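Local coordinates for phosphothreonine lyase ospF (Shigella flexneri, PDB 3I0U), which is a type III secreted effector and phosphothreonine lyase that, as in its family, probably removes phosphate from host MAP kinases by irreversible beta-elimination, at residues A[37-40]-A[41-44]; A[91-94]-A[95-98]; A[161-164]-A[165-168]. One frame throughout, in Å; residues are numbered along the deposited sequence.

Contact 1 of 3, residues A[37-40]-A[41-44]; sequences PTYS and DICQ
One face of the Tyr39 ring carries the sulfur of Cys43, with SG 3.8 Å from the ring centroid and 21° off the ring normal. The sulfur is displaced toward the rim and comes closest to CE2, a sulfur-aromatic contact between residues four apart on the short helix 39-44. Ile42 CD1 reaches the same ring obliquely, near CD1 of Tyr39, the two side chains crossing at about a right angle. With CG anti to the backbone N (chi1 -166°), the tyrosine ring swings out over Cys43, and its OH is held by Thr115 O, at the end of strand 111-115, and Met117 N just beyond it. Pro37 CG rests against Ile42 CG2 at 3.6 Å, and Ile42 continues inward to Ile64, Phe95 and Ile114, while its backbone N bonds to Thr38 O. The other flat group, the Asp41 carboxylate, turns back to the start of the helix. Thr38 N donates to Asp41 OD2 over 3.1 Å in a nearly straight bond of 167° that meets the oxygen from above the carboxylate plane. In return, Asp41 N donates to Thr38 OG1 over 3.2 Å. These two reciprocal bonds between Thr38 and Asp41, each from a backbone N-H to the other's side chain, form a capping box, with Thr38 as the N-cap of helix 39-44.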
loop_
_atom_site.group_PDB
_atom_site.type_symbol
_atom_site.label_atom_id
_atom_site.label_comp_id
_atom_site.label_asym_id
_atom_site.label_seq_id
_atom_site.Cartn_x
_atom_site.Cartn_y
_atom_site.Cartn_z
ATOM N N PRO A 37 -0.788 4.371 -16.658
ATOM C CA PRO A 37 0.390 4.041 -17.388
ATOM C C PRO A 37 0.687 2.563 -17.237
ATOM O O PRO A 37 0.338 1.941 -16.217
ATOM C CB PRO A 37 1.458 4.862 -16.674
ATOM C CG PRO A 37 0.983 4.944 -15.306
ATOM C CD PRO A 37 -0.471 5.133 -15.443
ATOM N N THR A 38 1.357 2.027 -18.249
ATOM C CA THR A 38 1.780 0.639 -18.237
ATOM C C THR A 38 3.040 0.588 -17.359
ATOM O O THR A 38 3.614 1.649 -17.058
ATOM C CB THR A 38 2.092 0.201 -19.670
ATOM O OG1 THR A 38 3.258 0.896 -20.094
ATOM C CG2 THR A 38 0.952 0.564 -20.614
ATOM N N TYR A 39 3.468 -0.619 -16.971
ATOM C CA TYR A 39 4.801 -0.815 -16.369
ATOM C C TYR A 39 5.981 -0.167 -17.093
ATOM O O TYR A 39 6.766 0.544 -16.447
ATOM C CB TYR A 39 5.144 -2.276 -16.166
ATOM C CG TYR A 39 6.336 -2.454 -15.252
ATOM C CD1 TYR A 39 6.267 -2.047 -13.906
ATOM C CD2 TYR A 39 7.521 -3.024 -15.718
ATOM C CE1 TYR A 39 7.306 -2.215 -13.051
ATOM C CE2 TYR A 39 8.607 -3.192 -14.859
ATOM C CZ TYR A 39 8.473 -2.770 -13.517
ATOM O OH TYR A 39 9.500 -2.917 -12.618
ATOM N N SER A 40 6.118 -0.383 -18.399
ATOM C CA SER A 40 7.242 0.244 -19.079
ATOM C C SER A 40 7.132 1.775 -19.098
ATOM O O SER A 40 8.159 2.449 -19.042
ATOM C CB SER A 40 7.551 -0.348 -20.466
ATOM O OG SER A 40 6.589 0.028 -21.414
ATOM N N ASP A 41 5.919 2.322 -19.141
ATOM C CA ASP A 41 5.754 3.777 -19.076
ATOM C C ASP A 41 6.304 4.370 -17.781
ATOM O O ASP A 41 7.028 5.362 -17.843
ATOM C CB ASP A 41 4.301 4.219 -19.244
ATOM C CG ASP A 41 3.728 3.889 -20.605
ATOM O OD1 ASP A 41 4.476 3.847 -21.604
ATOM O OD2 ASP A 41 2.499 3.664 -20.668
ATOM N N ILE A 42 5.987 3.769 -16.624
ATOM C CA ILE A 42 6.527 4.250 -15.345
ATOM C C ILE A 42 8.036 4.009 -15.209
ATOM O O ILE A 42 8.708 4.722 -14.453
ATOM C CB ILE A 42 5.767 3.726 -14.102
ATOM C CG1 ILE A 42 5.880 2.207 -13.943
ATOM C CG2 ILE A 42 4.294 4.097 -14.161
ATOM C CD1 ILE A 42 5.545 1.741 -12.574
ATOM N N CYS A 43 8.590 3.065 -15.985
ATOM C CA CYS A 43 10.041 2.810 -15.945
ATOM C C CYS A 43 10.897 3.914 -16.576
ATOM O O CYS A 43 12.082 4.034 -16.282
ATOM C CB CYS A 43 10.358 1.431 -16.504
ATOM S SG CYS A 43 9.910 0.151 -15.312
ATOM N N GLN A 44 10.264 4.744 -17.400
ATOM C CA GLN A 44 10.916 5.775 -18.188
ATOM C C GLN A 44 10.567 7.171 -17.740
ATOM O O GLN A 44 11.291 8.120 -18.027
ATOM C CB GLN A 44 10.513 5.576 -19.622
ATOM C CG GLN A 44 11.031 4.242 -20.092
ATOM C CD GLN A 44 10.203 3.650 -21.173
ATOM O OE1 GLN A 44 10.171 4.152 -22.305
ATOM N NE2 GLN A 44 9.541 2.558 -20.857
#

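Contact 2 of 3, residues A[91-94]-A[95-98]; sequences VPLA and FQIL
Ile97 lies one turn beyond Leu93 on helix 91-102, and its side chain runs back along the helix toward that residue. Its CB lies 3.7 Å from Leu93 O and at a similar distance from Ala94 O. CG1, placed anti to the carbonyl carbon by a chi1 of -74°, keeps beside Leu93 O at 3.6 Å. At the tip, CD1 still borders this oxygen and meets Leu93 CG at 4.2 Å, the two aliphatic chains crossing obliquely. The other branch, CG2, points to helix 147-166, where Leu164 lies, while Ser167 and Ile169 adjoin Ile97 from the loop that follows. Leu93 and Ile97 have the i to i+4 spacing of an alpha-helix, and the backbone bears it out: Phe95, Gln96, Ile97 and Leu98 donate in turn to the carbonyls of Val91, Pro92, Leu93 and Ala94. The bond from Ile97 N to Leu93 O is 3.0 Å long, with an N-H...O angle of 163°. Pro92 O stands near the plane of the Phe95 ring, at its edge, and Phe95 CB passes it at 3.4 Å. From there the phenyl group extends to Trp112 and Ile114 of strand 111-115. Leu98 CG lies near Ala94 O, and the leucine leans on Leu160 and Leu164 of helix 147-166.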
loop_
_atom_site.group_PDB
_atom_site.type_symbol
_atom_site.label_atom_id
_atom_site.label_comp_id
_atom_site.label_asym_id
_atom_site.label_seq_id
_atom_site.Cartn_x
_atom_site.Cartn_y
_atom_site.Cartn_z
ATOM N N VAL A 91 5.800 -9.645 -11.851
ATOM C CA VAL A 91 5.767 -8.270 -11.399
ATOM C C VAL A 91 5.118 -7.210 -12.335
ATOM O O VAL A 91 4.198 -6.510 -11.895
ATOM C CB VAL A 91 7.126 -7.849 -10.795
ATOM C CG1 VAL A 91 7.123 -6.414 -10.440
ATOM C CG2 VAL A 91 7.396 -8.651 -9.544
ATOM N N PRO A 92 5.586 -7.072 -13.593
ATOM C CA PRO A 92 4.883 -6.135 -14.471
ATOM C C PRO A 92 3.408 -6.429 -14.658
ATOM O O PRO A 92 2.592 -5.488 -14.647
ATOM C CB PRO A 92 5.637 -6.295 -15.803
ATOM C CG PRO A 92 6.987 -6.681 -15.383
ATOM C CD PRO A 92 6.752 -7.655 -14.292
ATOM N N LEU A 93 3.079 -7.716 -14.797
ATOM C CA LEU A 93 1.687 -8.143 -14.896
ATOM C C LEU A 93 0.884 -7.685 -13.703
ATOM O O LEU A 93 -0.161 -7.092 -13.882
ATOM C CB LEU A 93 1.577 -9.654 -15.022
ATOM C CG LEU A 93 0.246 -10.162 -15.509
ATOM C CD1 LEU A 93 0.026 -9.722 -16.987
ATOM C CD2 LEU A 93 0.391 -11.648 -15.368
ATOM N N ALA A 94 1.410 -7.935 -12.506
ATOM C CA ALA A 94 0.767 -7.570 -11.275
ATOM C C ALA A 94 0.592 -6.075 -11.140
ATOM O O ALA A 94 -0.341 -5.636 -10.551
ATOM C CB ALA A 94 1.557 -8.104 -10.103
ATOM N N PHE A 95 1.519 -5.296 -11.676
ATOM C CA PHE A 95 1.355 -3.873 -11.694
ATOM C C PHE A 95 0.177 -3.508 -12.577
ATOM O O PHE A 95 -0.611 -2.666 -12.222
ATOM C CB PHE A 95 2.634 -3.157 -12.156
ATOM C CG PHE A 95 2.422 -1.697 -12.431
ATOM C CD1 PHE A 95 2.367 -0.795 -11.380
ATOM C CD2 PHE A 95 2.219 -1.229 -13.739
ATOM C CE1 PHE A 95 2.137 0.555 -11.622
ATOM C CE2 PHE A 95 1.970 0.097 -14.012
ATOM C CZ PHE A 95 1.940 1.000 -12.987
ATOM N N GLN A 96 0.059 -4.133 -13.736
ATOM C CA GLN A 96 -1.033 -3.789 -14.647
ATOM C C GLN A 96 -2.370 -4.111 -14.022
ATOM O O GLN A 96 -3.314 -3.321 -14.118
ATOM C CB GLN A 96 -0.873 -4.493 -16.002
ATOM C CG GLN A 96 -2.141 -4.498 -16.870
ATOM C CD GLN A 96 -1.838 -4.789 -18.341
ATOM O OE1 GLN A 96 -1.452 -5.925 -18.719
ATOM N NE2 GLN A 96 -1.984 -3.745 -19.197
ATOM N N ILE A 97 -2.415 -5.241 -13.340
ATOM C CA ILE A 97 -3.583 -5.630 -12.603
ATOM C C ILE A 97 -3.924 -4.661 -11.452
ATOM O O ILE A 97 -5.099 -4.337 -11.233
ATOM C CB ILE A 97 -3.422 -7.085 -12.129
ATOM C CG1 ILE A 97 -3.599 -8.024 -13.334
ATOM C CG2 ILE A 97 -4.356 -7.428 -10.889
ATOM C CD1 ILE A 97 -3.064 -9.342 -13.075
ATOM N N LEU A 98 -2.906 -4.173 -10.769
ATOM C CA LEU A 98 -3.087 -3.283 -9.631
ATOM C C LEU A 98 -3.105 -1.770 -9.934
ATOM O O LEU A 98 -3.478 -0.978 -9.062
ATOM C CB LEU A 98 -2.068 -3.587 -8.529
ATOM C CG LEU A 98 -2.187 -4.997 -7.916
ATOM C CD1 LEU A 98 -1.235 -5.197 -6.779
ATOM C CD2 LEU A 98 -3.607 -5.307 -7.462
#

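Contact 3 of 3, residues A[161-164]-A[165-168]; sequences ESNL and LRSK
Glu161 meets Leu165 through its backbone, its carbonyl oxygen accepting from Leu165 N at 2.9 Å in a regular helical bond. Its carboxylate turns elsewhere, to the backbone N-H groups of Lys185, Tyr186 and Val187, just before and at the start of strand 187-191. Ser162 receives the Arg166 side chain. Its carbonyl oxygen accepts from Arg166 N at 3.1 Å and from Arg166 NE at 2.8 Å, the two donors arriving from opposite faces of the carbonyl plane. NE comes from well above that plane, 57° out of it. A bend at chi3 (-43°) folds the arginine back over the turn to make this possible, and Ser162 OG, anti to its own backbone N, adds a weak bond to the same NE at 2.8 Å. Asn163 O accepts a hydrogen bond from Ser167 OG at 3.2 Å, nearly along the C=O axis, with a weak bond from Ser167 N beside it. Leu164 sends its side chain inward to Ile86 and Tyr186, while its carbonyl takes part in a Schellman motif: Ile169 N returns to Leu164 O, Lys168 N bonds to Leu165 O, and Lys168 has positive phi. In this last turn of helix 147-166, side-chain donors therefore add to the backbone bonds on the last carbonyl oxygens of the helix, and the positive charge of Arg166 at the helix C-terminus would probably interact favourably with the helix dipole.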
loop_
_atom_site.group_PDB
_atom_site.type_symbol
_atom_site.label_atom_id
_atom_site.label_comp_id
_atom_site.label_asym_id
_atom_site.label_seq_id
_atom_site.Cartn_x
_atom_site.Cartn_y
_atom_site.Cartn_z
ATOM N N GLU A 161 -5.575 -7.832 -2.506
ATOM C CA GLU A 161 -5.529 -9.298 -2.309
ATOM C C GLU A 161 -6.431 -10.015 -3.331
ATOM O O GLU A 161 -6.000 -10.884 -4.095
ATOM C CB GLU A 161 -5.932 -9.673 -0.867
ATOM C CG GLU A 161 -4.831 -9.525 0.204
ATOM C CD GLU A 161 -3.700 -10.559 0.088
ATOM O OE1 GLU A 161 -2.498 -10.192 0.072
ATOM O OE2 GLU A 161 -4.011 -11.757 0.040
ATOM N N SER A 162 -7.667 -9.569 -3.385
ATOM C CA SER A 162 -8.709 -10.169 -4.181
ATOM C C SER A 162 -8.405 -10.107 -5.689
ATOM O O SER A 162 -8.656 -11.038 -6.429
ATOM C CB SER A 162 -9.991 -9.424 -3.865
ATOM O OG SER A 162 -10.956 -9.670 -4.831
ATOM N N ASN A 163 -7.851 -8.999 -6.139
ATOM C CA ASN A 163 -7.555 -8.845 -7.547
ATOM C C ASN A 163 -6.387 -9.697 -7.988
ATOM O O ASN A 163 -6.392 -10.219 -9.103
ATOM C CB ASN A 163 -7.249 -7.390 -7.878
ATOM C CG ASN A 163 -8.485 -6.592 -8.182
ATOM O OD1 ASN A 163 -9.140 -6.060 -7.294
ATOM N ND2 ASN A 163 -8.814 -6.503 -9.428
ATOM N N LEU A 164 -5.374 -9.822 -7.131
ATOM C CA LEU A 164 -4.226 -10.679 -7.415
ATOM C C LEU A 164 -4.611 -12.122 -7.407
ATOM O O LEU A 164 -4.244 -12.843 -8.305
ATOM C CB LEU A 164 -3.153 -10.468 -6.374
ATOM C CG LEU A 164 -1.932 -9.575 -6.591
ATOM C CD1 LEU A 164 -1.927 -8.769 -7.908
ATOM C CD2 LEU A 164 -1.750 -8.720 -5.382
ATOM N N LEU A 165 -5.388 -12.537 -6.406
ATOM C CA LEU A 165 -5.781 -13.944 -6.286
ATOM C C LEU A 165 -6.634 -14.393 -7.474
ATOM O O LEU A 165 -6.504 -15.503 -7.981
ATOM C CB LEU A 165 -6.456 -14.215 -4.924
ATOM C CG LEU A 165 -7.063 -15.602 -4.638
ATOM C CD1 LEU A 165 -5.930 -16.659 -4.649
ATOM C CD2 LEU A 165 -7.865 -15.646 -3.325
ATOM N N ARG A 166 -7.468 -13.505 -7.969
ATOM C CA ARG A 166 -8.403 -13.938 -8.953
ATOM C C ARG A 166 -7.853 -13.886 -10.352
ATOM O O ARG A 166 -8.347 -14.512 -11.259
ATOM C CB ARG A 166 -9.759 -13.280 -8.718
ATOM C CG ARG A 166 -10.345 -13.793 -7.304
ATOM C CD ARG A 166 -11.547 -13.027 -6.758
ATOM N NE ARG A 166 -11.396 -11.572 -6.905
ATOM C CZ ARG A 166 -12.230 -10.747 -7.570
ATOM N NH1 ARG A 166 -13.351 -11.210 -8.151
ATOM N NH2 ARG A 166 -11.936 -9.429 -7.627
ATOM N N SER A 167 -6.754 -13.190 -10.520
ATOM C CA SER A 167 -5.966 -13.362 -11.738
ATOM C C SER A 167 -4.877 -14.431 -11.570
ATOM O O SER A 167 -4.046 -14.603 -12.456
ATOM C CB SER A 167 -5.343 -12.051 -12.191
ATOM O OG SER A 167 -6.293 -10.975 -12.177
ATOM N N LYS A 168 -4.922 -15.168 -10.453
ATOM C CA LYS A 168 -4.021 -16.298 -10.135
ATOM C C LYS A 168 -2.544 -15.945 -10.204
ATOM O O LYS A 168 -1.766 -16.683 -10.681
ATOM C CB LYS A 168 -4.385 -17.552 -10.931
ATOM C CG LYS A 168 -5.582 -18.265 -10.322
ATOM C CD LYS A 168 -6.106 -19.500 -11.034
ATOM C CE LYS A 168 -7.616 -19.661 -10.666
ATOM N NZ LYS A 168 -8.392 -20.716 -11.425
#

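Contacts 1 and 3 treat opposite ends of helices: 37-44 opens helix 39-44 with a capping box, whereas 161-168 closes helix 147-166 with a Schellman motif and is the most exposed of the three. Contact 2, from within helix 91-102, is backbone-bonded and apolar, with half its residues buried, and it touches both of the others. Phe95 CE2 packs 3.3 Å from Pro37 O, and Ile97 CD1 lies 3.6 Å from Ser167 CB. Contacts 1 and 3 stay apart, their nearest atoms about 12 Å from each other. Helix 91-102 thus lies between the two, and both contacts 1 and 2 pack on strand 111-115.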